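Local coordinates for protein glutaredoxin 2 (Salmonella enterica subsp. enterica serovar Typhimurium, PDB 3IR4) that binds glutathione and, as a glutaredoxin with a GST-like fold, probably catalyses glutathione-dependent thiol-disulfide exchange, at residues 106-110 with 111-115; 116-119 with 120-123; 166-169 with 170-174. All blocks are in the same frame, centred on the assembly; numbering follows the deposited sequence. Where two conformers were deposited one is given.

Contact 1: residues 106-110 with 111-115; sequences PRFAK and SAFDE
Ser111 turns its hydroxyl back onto the last turn of helix 101-108, where OG donates to Arg107 O at 2.7 Å. Its chi1 of -64° places OG beside its own backbone N, so hydroxyl and amide both address the preceding turn: Ser111 N donates to Phe108 O at 3.1 Å with a nearly straight N-H line. Arg107 O takes a second bond, from Lys110 N at 3.1 Å, and the two donors reach it from opposite faces of the carbonyl plane. A type I beta turn from Phe108 to Ser111 follows on from the helix, within the all-helical C-terminal domain of a GST-type fold. On the buried side, in one of the two conformers of Phe113, Phe108 CD1 lies 3.7 Å from Phe113 CE1, the two rings steeply inclined at 80° with centroids 5.7 Å apart. Phe108 meets the ring of His11 as well, and its side chain is about 7 Å from the bound glutathione. The solvent side is much looser: the exposed Lys110 side chain starts away from Ser111 and bends at chi3 and chi4, while Ala112, the centre of an inverse gamma turn, points its methyl outward.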
loop_
_atom_site.group_PDB
_atom_site.type_symbol
_atom_site.label_atom_id
_atom_site.label_comp_id
_atom_site.label_asym_id
_atom_site.label_seq_id
_atom_site.Cartn_x
_atom_site.Cartn_y
_atom_site.Cartn_z
ATOM N N PRO A 106 2.866 -8.505 11.792
ATOM C CA PRO A 106 2.343 -8.688 13.130
ATOM C C PRO A 106 1.458 -7.544 13.576
ATOM O O PRO A 106 0.559 -7.743 14.385
ATOM C CB PRO A 106 3.617 -8.780 13.993
ATOM C CG PRO A 106 4.681 -9.215 13.085
ATOM C CD PRO A 106 4.343 -8.536 11.783
ATOM N N ARG A 107 1.762 -6.335 13.100
ATOM C CA ARG A 107 0.982 -5.166 13.428
ATOM C C ARG A 107 -0.343 -5.129 12.671
ATOM O O ARG A 107 -1.391 -4.813 13.253
ATOM C CB ARG A 107 1.821 -3.894 13.250
ATOM C CG ARG A 107 2.903 -3.788 14.309
ATOM C CD ARG A 107 3.860 -2.658 14.029
ATOM N NE ARG A 107 4.859 -2.448 15.095
ATOM C CZ ARG A 107 5.880 -3.263 15.327
ATOM N NH1 ARG A 107 6.127 -4.287 14.531
ATOM N NH2 ARG A 107 6.670 -3.049 16.371
ATOM N N PHE A 108 -0.330 -5.488 11.391
ATOM C CA PHE A 108 -1.580 -5.615 10.660
ATOM C C PHE A 108 -2.539 -6.555 11.415
ATOM O O PHE A 108 -3.718 -6.249 11.582
ATOM C CB PHE A 108 -1.358 -6.208 9.250
ATOM C CG PHE A 108 -0.594 -5.330 8.273
ATOM C CD1 PHE A 108 -0.572 -3.949 8.331
ATOM C CD2 PHE A 108 0.005 -5.929 7.196
ATOM C CE1 PHE A 108 0.099 -3.205 7.362
ATOM C CE2 PHE A 108 0.662 -5.169 6.212
ATOM C CZ PHE A 108 0.702 -3.832 6.318
ATOM N N ALA A 109 -2.010 -7.679 11.871
ATOM C CA ALA A 109 -2.808 -8.712 12.523
ATOM C C ALA A 109 -3.432 -8.271 13.846
ATOM O O ALA A 109 -4.373 -8.893 14.309
ATOM C CB ALA A 109 -1.956 -9.916 12.764
ATOM N N LYS A 110 -2.865 -7.226 14.447
ATOM C CA LYS A 110 -3.334 -6.663 15.697
ATOM C C LYS A 110 -4.164 -5.411 15.550
ATOM O O LYS A 110 -4.611 -4.869 16.545
ATOM C CB LYS A 110 -2.138 -6.345 16.585
ATOM C CG LYS A 110 -1.491 -7.572 17.204
ATOM C CD LYS A 110 -0.118 -7.251 17.813
ATOM C CE LYS A 110 0.254 -8.075 19.030
ATOM N NZ LYS A 110 0.289 -9.529 18.770
ATOM N N SER A 111 -4.391 -4.950 14.306
ATOM C CA SER A 111 -4.983 -3.651 14.092
ATOM C C SER A 111 -6.386 -3.689 13.486
ATOM O O SER A 111 -6.829 -4.677 12.910
ATOM C CB SER A 111 -4.034 -2.811 13.213
ATOM O OG SER A 111 -2.818 -2.569 13.893
ATOM N N ALA A 112 -7.110 -2.586 13.625
ATOM C CA ALA A 112 -8.504 -2.516 13.192
ATOM C C ALA A 112 -8.738 -2.233 11.704
ATOM O O ALA A 112 -9.435 -1.305 11.367
ATOM C CB ALA A 112 -9.263 -1.505 14.044
ATOM N N PHE A 113 -8.152 -3.018 10.813
ATOM C CA PHE A 113 -8.506 -2.921 9.385
ATOM C C PHE A 113 -9.823 -3.667 9.166
ATOM O O PHE A 113 -10.060 -4.714 9.774
ATOM C CB PHE A 113 -7.426 -3.516 8.497
ATOM C CG PHE A 113 -6.145 -2.773 8.535
ATOM C CD1 PHE A 113 -5.049 -3.295 9.189
ATOM C CD2 PHE A 113 -6.022 -1.554 7.898
ATOM C CE1 PHE A 113 -3.864 -2.625 9.209
ATOM C CE2 PHE A 113 -4.828 -0.877 7.909
ATOM C CZ PHE A 113 -3.752 -1.412 8.563
ATOM N N ASP A 114 -10.659 -3.164 8.257
ATOM C CA ASP A 114 -11.980 -3.747 8.046
ATOM C C ASP A 114 -11.960 -5.193 7.583
ATOM O O ASP A 114 -12.859 -5.956 7.922
ATOM C CB ASP A 114 -12.796 -2.892 7.068
ATOM C CG ASP A 114 -13.319 -1.619 7.650
ATOM O OD1 ASP A 114 -13.129 -1.340 8.857
ATOM O OD2 ASP A 114 -13.915 -0.864 6.858
ATOM N N GLU A 115 -10.939 -5.590 6.833
ATOM C CA GLU A 115 -10.835 -6.960 6.347
ATOM C C GLU A 115 -10.624 -7.977 7.447
ATOM O O GLU A 115 -10.733 -9.182 7.201
ATOM C CB GLU A 115 -9.751 -7.115 5.276
ATOM C CG GLU A 115 -8.341 -6.792 5.686
ATOM C CD GLU A 115 -7.927 -5.339 5.520
ATOM O OE1 GLU A 115 -8.822 -4.458 5.401
ATOM O OE2 GLU A 115 -6.702 -5.081 5.526
#

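Contact 2: residues 116-119 with 120-123; sequences FSTP and AARQ
Arg122 reaches back from the first turn of its helix to lie against Phe116. Its CB sits 3.8 Å from Thr118 O, the carbonyl that takes the Arg122 backbone N in a bond of 3.1 Å. With CG anti to the backbone N (chi1 -169°) the chain runs out straight until it bends at chi3 (-59°), which swings the guanidinium across the Phe116 side chain. At NE the chain meets water 1 at 2.8 Å, in the guanidinium plane, and the same water donates to Phe116 O, bridging side chain and loop backbone. CZ has Phe116 CB over one face of the guanidinium, 3.6 Å away. Ring and guanidinium planes are 58° apart, so this is packing of a methylene on a flat group rather than a ring stack. NH2 lies 3.6 Å from the same CB. NH1, at the tip, passes 4.0 Å from Phe116 CD2 and finds its acceptors in Ala109 O and Ser111 O, two carbonyls from the connection that follows helix 101-108.

Next to it along the chain, Thr118 is the N-cap of helix 119-133: OG1 accepts from Ala121 N at 3.0 Å, while Gln123 N donates to Pro119 O to continue the helical pattern. Ala121 and Ala120 face the loop carrying Gln35 and Asp37, which follows strand 30-33. Phe116 meets the rings of Phe125, further along helix 119-133, and of His11, just ahead of helix 13-25, placing this helix start at the junction of the thioredoxin-like and helical domains.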
loop_
_atom_site.group_PDB
_atom_site.type_symbol
_atom_site.label_atom_id
_atom_site.label_comp_id
_atom_site.label_asym_id
_atom_site.label_seq_id
_atom_site.Cartn_x
_atom_site.Cartn_y
_atom_site.Cartn_z
ATOM N N PHE A 116 -10.282 -7.500 8.640
ATOM C CA PHE A 116 -10.061 -8.380 9.797
ATOM C C PHE A 116 -11.161 -8.196 10.820
ATOM O O PHE A 116 -10.991 -8.529 11.976
ATOM C CB PHE A 116 -8.724 -8.103 10.478
ATOM C CG PHE A 116 -7.521 -8.158 9.558
ATOM C CD1 PHE A 116 -7.366 -9.178 8.632
ATOM C CD2 PHE A 116 -6.505 -7.226 9.684
ATOM C CE1 PHE A 116 -6.249 -9.245 7.802
ATOM C CE2 PHE A 116 -5.387 -7.266 8.846
ATOM C CZ PHE A 116 -5.257 -8.287 7.938
ATOM N N SER A 117 -12.303 -7.657 10.425
ATOM C CA SER A 117 -13.331 -7.319 11.414
ATOM C C SER A 117 -13.901 -8.492 12.154
ATOM O O SER A 117 -14.283 -8.364 13.289
ATOM C CB SER A 117 -14.423 -6.463 10.809
ATOM O OG SER A 117 -15.067 -7.106 9.762
ATOM N N THR A 118 -13.956 -9.640 11.521
ATOM C CA THR A 118 -14.461 -10.837 12.197
ATOM C C THR A 118 -13.272 -11.590 12.803
ATOM O O THR A 118 -12.169 -11.613 12.241
ATOM C CB THR A 118 -15.211 -11.794 11.261
ATOM O OG1 THR A 118 -14.311 -12.288 10.261
ATOM C CG2 THR A 118 -16.426 -11.108 10.623
ATOM N N PRO A 119 -13.500 -12.243 13.963
ATOM C CA PRO A 119 -12.458 -13.097 14.483
ATOM C C PRO A 119 -11.952 -14.133 13.470
ATOM O O PRO A 119 -10.767 -14.421 13.429
ATOM C CB PRO A 119 -13.149 -13.764 15.685
ATOM C CG PRO A 119 -14.136 -12.721 16.157
ATOM C CD PRO A 119 -14.615 -12.060 14.920
ATOM N N ALA A 120 -12.845 -14.713 12.681
ATOM C CA ALA A 120 -12.432 -15.721 11.706
ATOM C C ALA A 120 -11.475 -15.139 10.667
ATOM O O ALA A 120 -10.506 -15.780 10.289
ATOM C CB ALA A 120 -13.634 -16.358 11.025
ATOM N N ALA A 121 -11.764 -13.941 10.169
ATOM C CA ALA A 121 -10.915 -13.302 9.169
ATOM C C ALA A 121 -9.545 -12.975 9.713
ATOM O O ALA A 121 -8.537 -13.183 9.055
ATOM C CB ALA A 121 -11.570 -12.058 8.633
ATOM N N ARG A 122 -9.487 -12.515 10.959
ATOM C CA ARG A 122 -8.225 -12.179 11.578
ATOM C C ARG A 122 -7.387 -13.450 11.793
ATOM O O ARG A 122 -6.202 -13.462 11.506
ATOM C CB ARG A 122 -8.441 -11.433 12.873
ATOM C CG ARG A 122 -7.188 -10.841 13.434
ATOM C CD ARG A 122 -7.445 -10.001 14.694
ATOM N NE ARG A 122 -8.357 -8.883 14.476
ATOM C CZ ARG A 122 -7.983 -7.695 14.009
ATOM N NH1 ARG A 122 -6.720 -7.424 13.720
ATOM N NH2 ARG A 122 -8.899 -6.753 13.834
ATOM N N GLN A 123 -8.026 -14.524 12.277
ATOM C CA GLN A 123 -7.313 -15.775 12.478
ATOM C C GLN A 123 -6.763 -16.321 11.168
ATOM O O GLN A 123 -5.639 -16.868 11.105
ATOM C CB GLN A 123 -8.194 -16.814 13.156
ATOM C CG GLN A 123 -7.464 -18.144 13.374
ATOM C CD GLN A 123 -8.373 -19.187 13.941
ATOM O OE1 GLN A 123 -8.797 -20.096 13.236
ATOM N NE2 GLN A 123 -8.716 -19.043 15.193
HETATM O O HOH W 1 -11.146 -8.783 14.676
#

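Contact 3: residues 166-169 with 170-174; sequences AVNG and ELSED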
loop_
_atom_site.group_PDB
_atom_site.type_symbol
_atom_site.label_atom_id
_atom_site.label_comp_id
_atom_site.label_asym_id
_atom_site.label_seq_id
_atom_site.Cartn_x
_atom_site.Cartn_y
_atom_site.Cartn_z
ATOM N N ALA A 166 6.476 14.153 -5.842
ATOM C CA ALA A 166 7.065 13.294 -6.881
ATOM C C ALA A 166 8.464 12.891 -6.479
ATOM O O ALA A 166 9.367 13.721 -6.431
ATOM C CB ALA A 166 7.105 13.991 -8.234
ATOM N N VAL A 167 8.662 11.607 -6.237
ATOM C CA VAL A 167 9.968 11.142 -5.755
ATOM C C VAL A 167 11.113 11.480 -6.703
ATOM O O VAL A 167 12.220 11.775 -6.259
ATOM C CB VAL A 167 9.934 9.637 -5.347
ATOM C CG1 VAL A 167 9.618 8.747 -6.519
ATOM C CG2 VAL A 167 11.232 9.226 -4.679
ATOM N N ASN A 168 10.838 11.474 -8.001
ATOM C CA ASN A 168 11.860 11.809 -8.998
ATOM C C ASN A 168 11.678 13.175 -9.637
ATOM O O ASN A 168 12.445 13.505 -10.547
ATOM C CB ASN A 168 11.921 10.708 -10.062
ATOM C CG ASN A 168 12.153 9.324 -9.464
ATOM O OD1 ASN A 168 12.841 9.186 -8.458
ATOM N ND2 ASN A 168 11.495 8.335 -10.012
ATOM N N GLY A 169 10.727 13.980 -9.159
ATOM C CA GLY A 169 10.499 15.338 -9.696
ATOM C C GLY A 169 9.195 15.441 -10.445
ATOM O O GLY A 169 8.485 16.413 -10.305
ATOM N N GLU A 170 8.913 14.454 -11.299
ATOM C CA GLU A 170 7.630 14.326 -12.005
ATOM C C GLU A 170 7.061 12.995 -11.543
ATOM O O GLU A 170 7.801 12.039 -11.368
ATOM C CB GLU A 170 7.785 14.264 -13.534
ATOM C CG GLU A 170 8.236 15.522 -14.247
ATOM C CD GLU A 170 8.448 15.266 -15.719
ATOM O OE1 GLU A 170 7.622 14.564 -16.334
ATOM O OE2 GLU A 170 9.456 15.735 -16.250
ATOM N N LEU A 171 5.750 12.926 -11.368
ATOM C CA LEU A 171 5.097 11.706 -10.895
ATOM C C LEU A 171 5.445 10.535 -11.787
ATOM O O LEU A 171 5.394 10.647 -13.020
ATOM C CB LEU A 171 3.577 11.881 -10.876
ATOM C CG LEU A 171 2.825 10.835 -10.067
ATOM C CD1 LEU A 171 2.891 11.115 -8.544
ATOM C CD2 LEU A 171 1.376 10.725 -10.568
ATOM N N SER A 172 5.768 9.417 -11.173
ATOM C CA SER A 172 6.162 8.213 -11.905
ATOM C C SER A 172 5.668 6.962 -11.154
ATOM O O SER A 172 5.167 7.035 -10.029
ATOM C CB SER A 172 7.680 8.120 -12.060
ATOM O OG SER A 172 8.307 7.787 -10.825
ATOM N N GLU A 173 5.886 5.794 -11.761
ATOM C CA GLU A 173 5.529 4.555 -11.104
ATOM C C GLU A 173 6.351 4.355 -9.827
ATOM O O GLU A 173 5.932 3.581 -8.958
ATOM C CB GLU A 173 5.666 3.363 -12.044
ATOM C CG GLU A 173 4.618 3.310 -13.167
ATOM C CD GLU A 173 4.905 4.238 -14.352
ATOM O OE1 GLU A 173 5.980 4.901 -14.388
ATOM O OE2 GLU A 173 4.052 4.257 -15.262
ATOM N N ASP A 174 7.502 5.021 -9.669
ATOM C CA ASP A 174 8.210 4.933 -8.388
ATOM C C ASP A 174 7.365 5.460 -7.246
ATOM O O ASP A 174 7.443 4.945 -6.136
ATOM C CB ASP A 174 9.558 5.652 -8.424
ATOM C CG ASP A 174 10.619 4.923 -9.253
ATOM O OD1 ASP A 174 10.436 3.731 -9.583
ATOM O OD2 ASP A 174 11.670 5.568 -9.510
HETATM O O HOH W 2 8.560 10.293 -9.472
#
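Asp174 OD2 is gripped by Asn168 ND2 at 2.8 Å and by the backbone N of Asn86, while the other carboxylate oxygen, OD1, forms a salt bridge with Arg85. The Asn168 bond ties the start of helix 173-185 to the loop before it; Arg85 and Asn86 tie it to the chain ahead of helix 87-97. Ser172 is the N-cap, where OG accepts from Asp174 N at 3.1 Å. In Asn168 a chi1 of -55° sets CG beside the backbone N, from where ND2 reaches Asp174. The amide stands almost perpendicular to the carboxylate, at 83°, and ND2 meets OD2 on the anti side, 28° out of the carboxylate plane, although OD2 lies close to the amide's own plane. Asn168 ND2 also donates to Lys84 O, ahead of helix 87-97. A type I beta turn from Ala166 to Gly169, closed by Gly169 N to Ala166 O, presents Asn168 to the helix end. Alongside the polar bonds, Val167 CG1 packs on Asp174 CB at 3.6 Å, and Ile89 of helix 87-97 touches both residues. Inside the bend, water 2 accepts from Asn168 N at 3.0 Å and from Ser172 OG at 2.9 Å, and donates to Glu170 O at 2.7 Å.

Along the chain the three contacts come in series, all within the C-terminal helical domain. Contacts 1 and 2 are neighbours, centres 9 Å apart, and together make up the connection from helix 101-108 to helix 119-133. They touch directly: Glu115 O packs on Ala121 CB at 3.3 Å, and Phe108 O on Phe116 CE2 at 3.4 Å. Both lie near the glutathione pocket, on the side where the helical domain meets the thioredoxin-like one. Contact 3 starts helix 173-185 on the opposite side of the chain's centre, its own centre 30 Å from contact 1 and 36 Å from contact 2. The first two thus belong to the glutathione side, while the third touches neither of them.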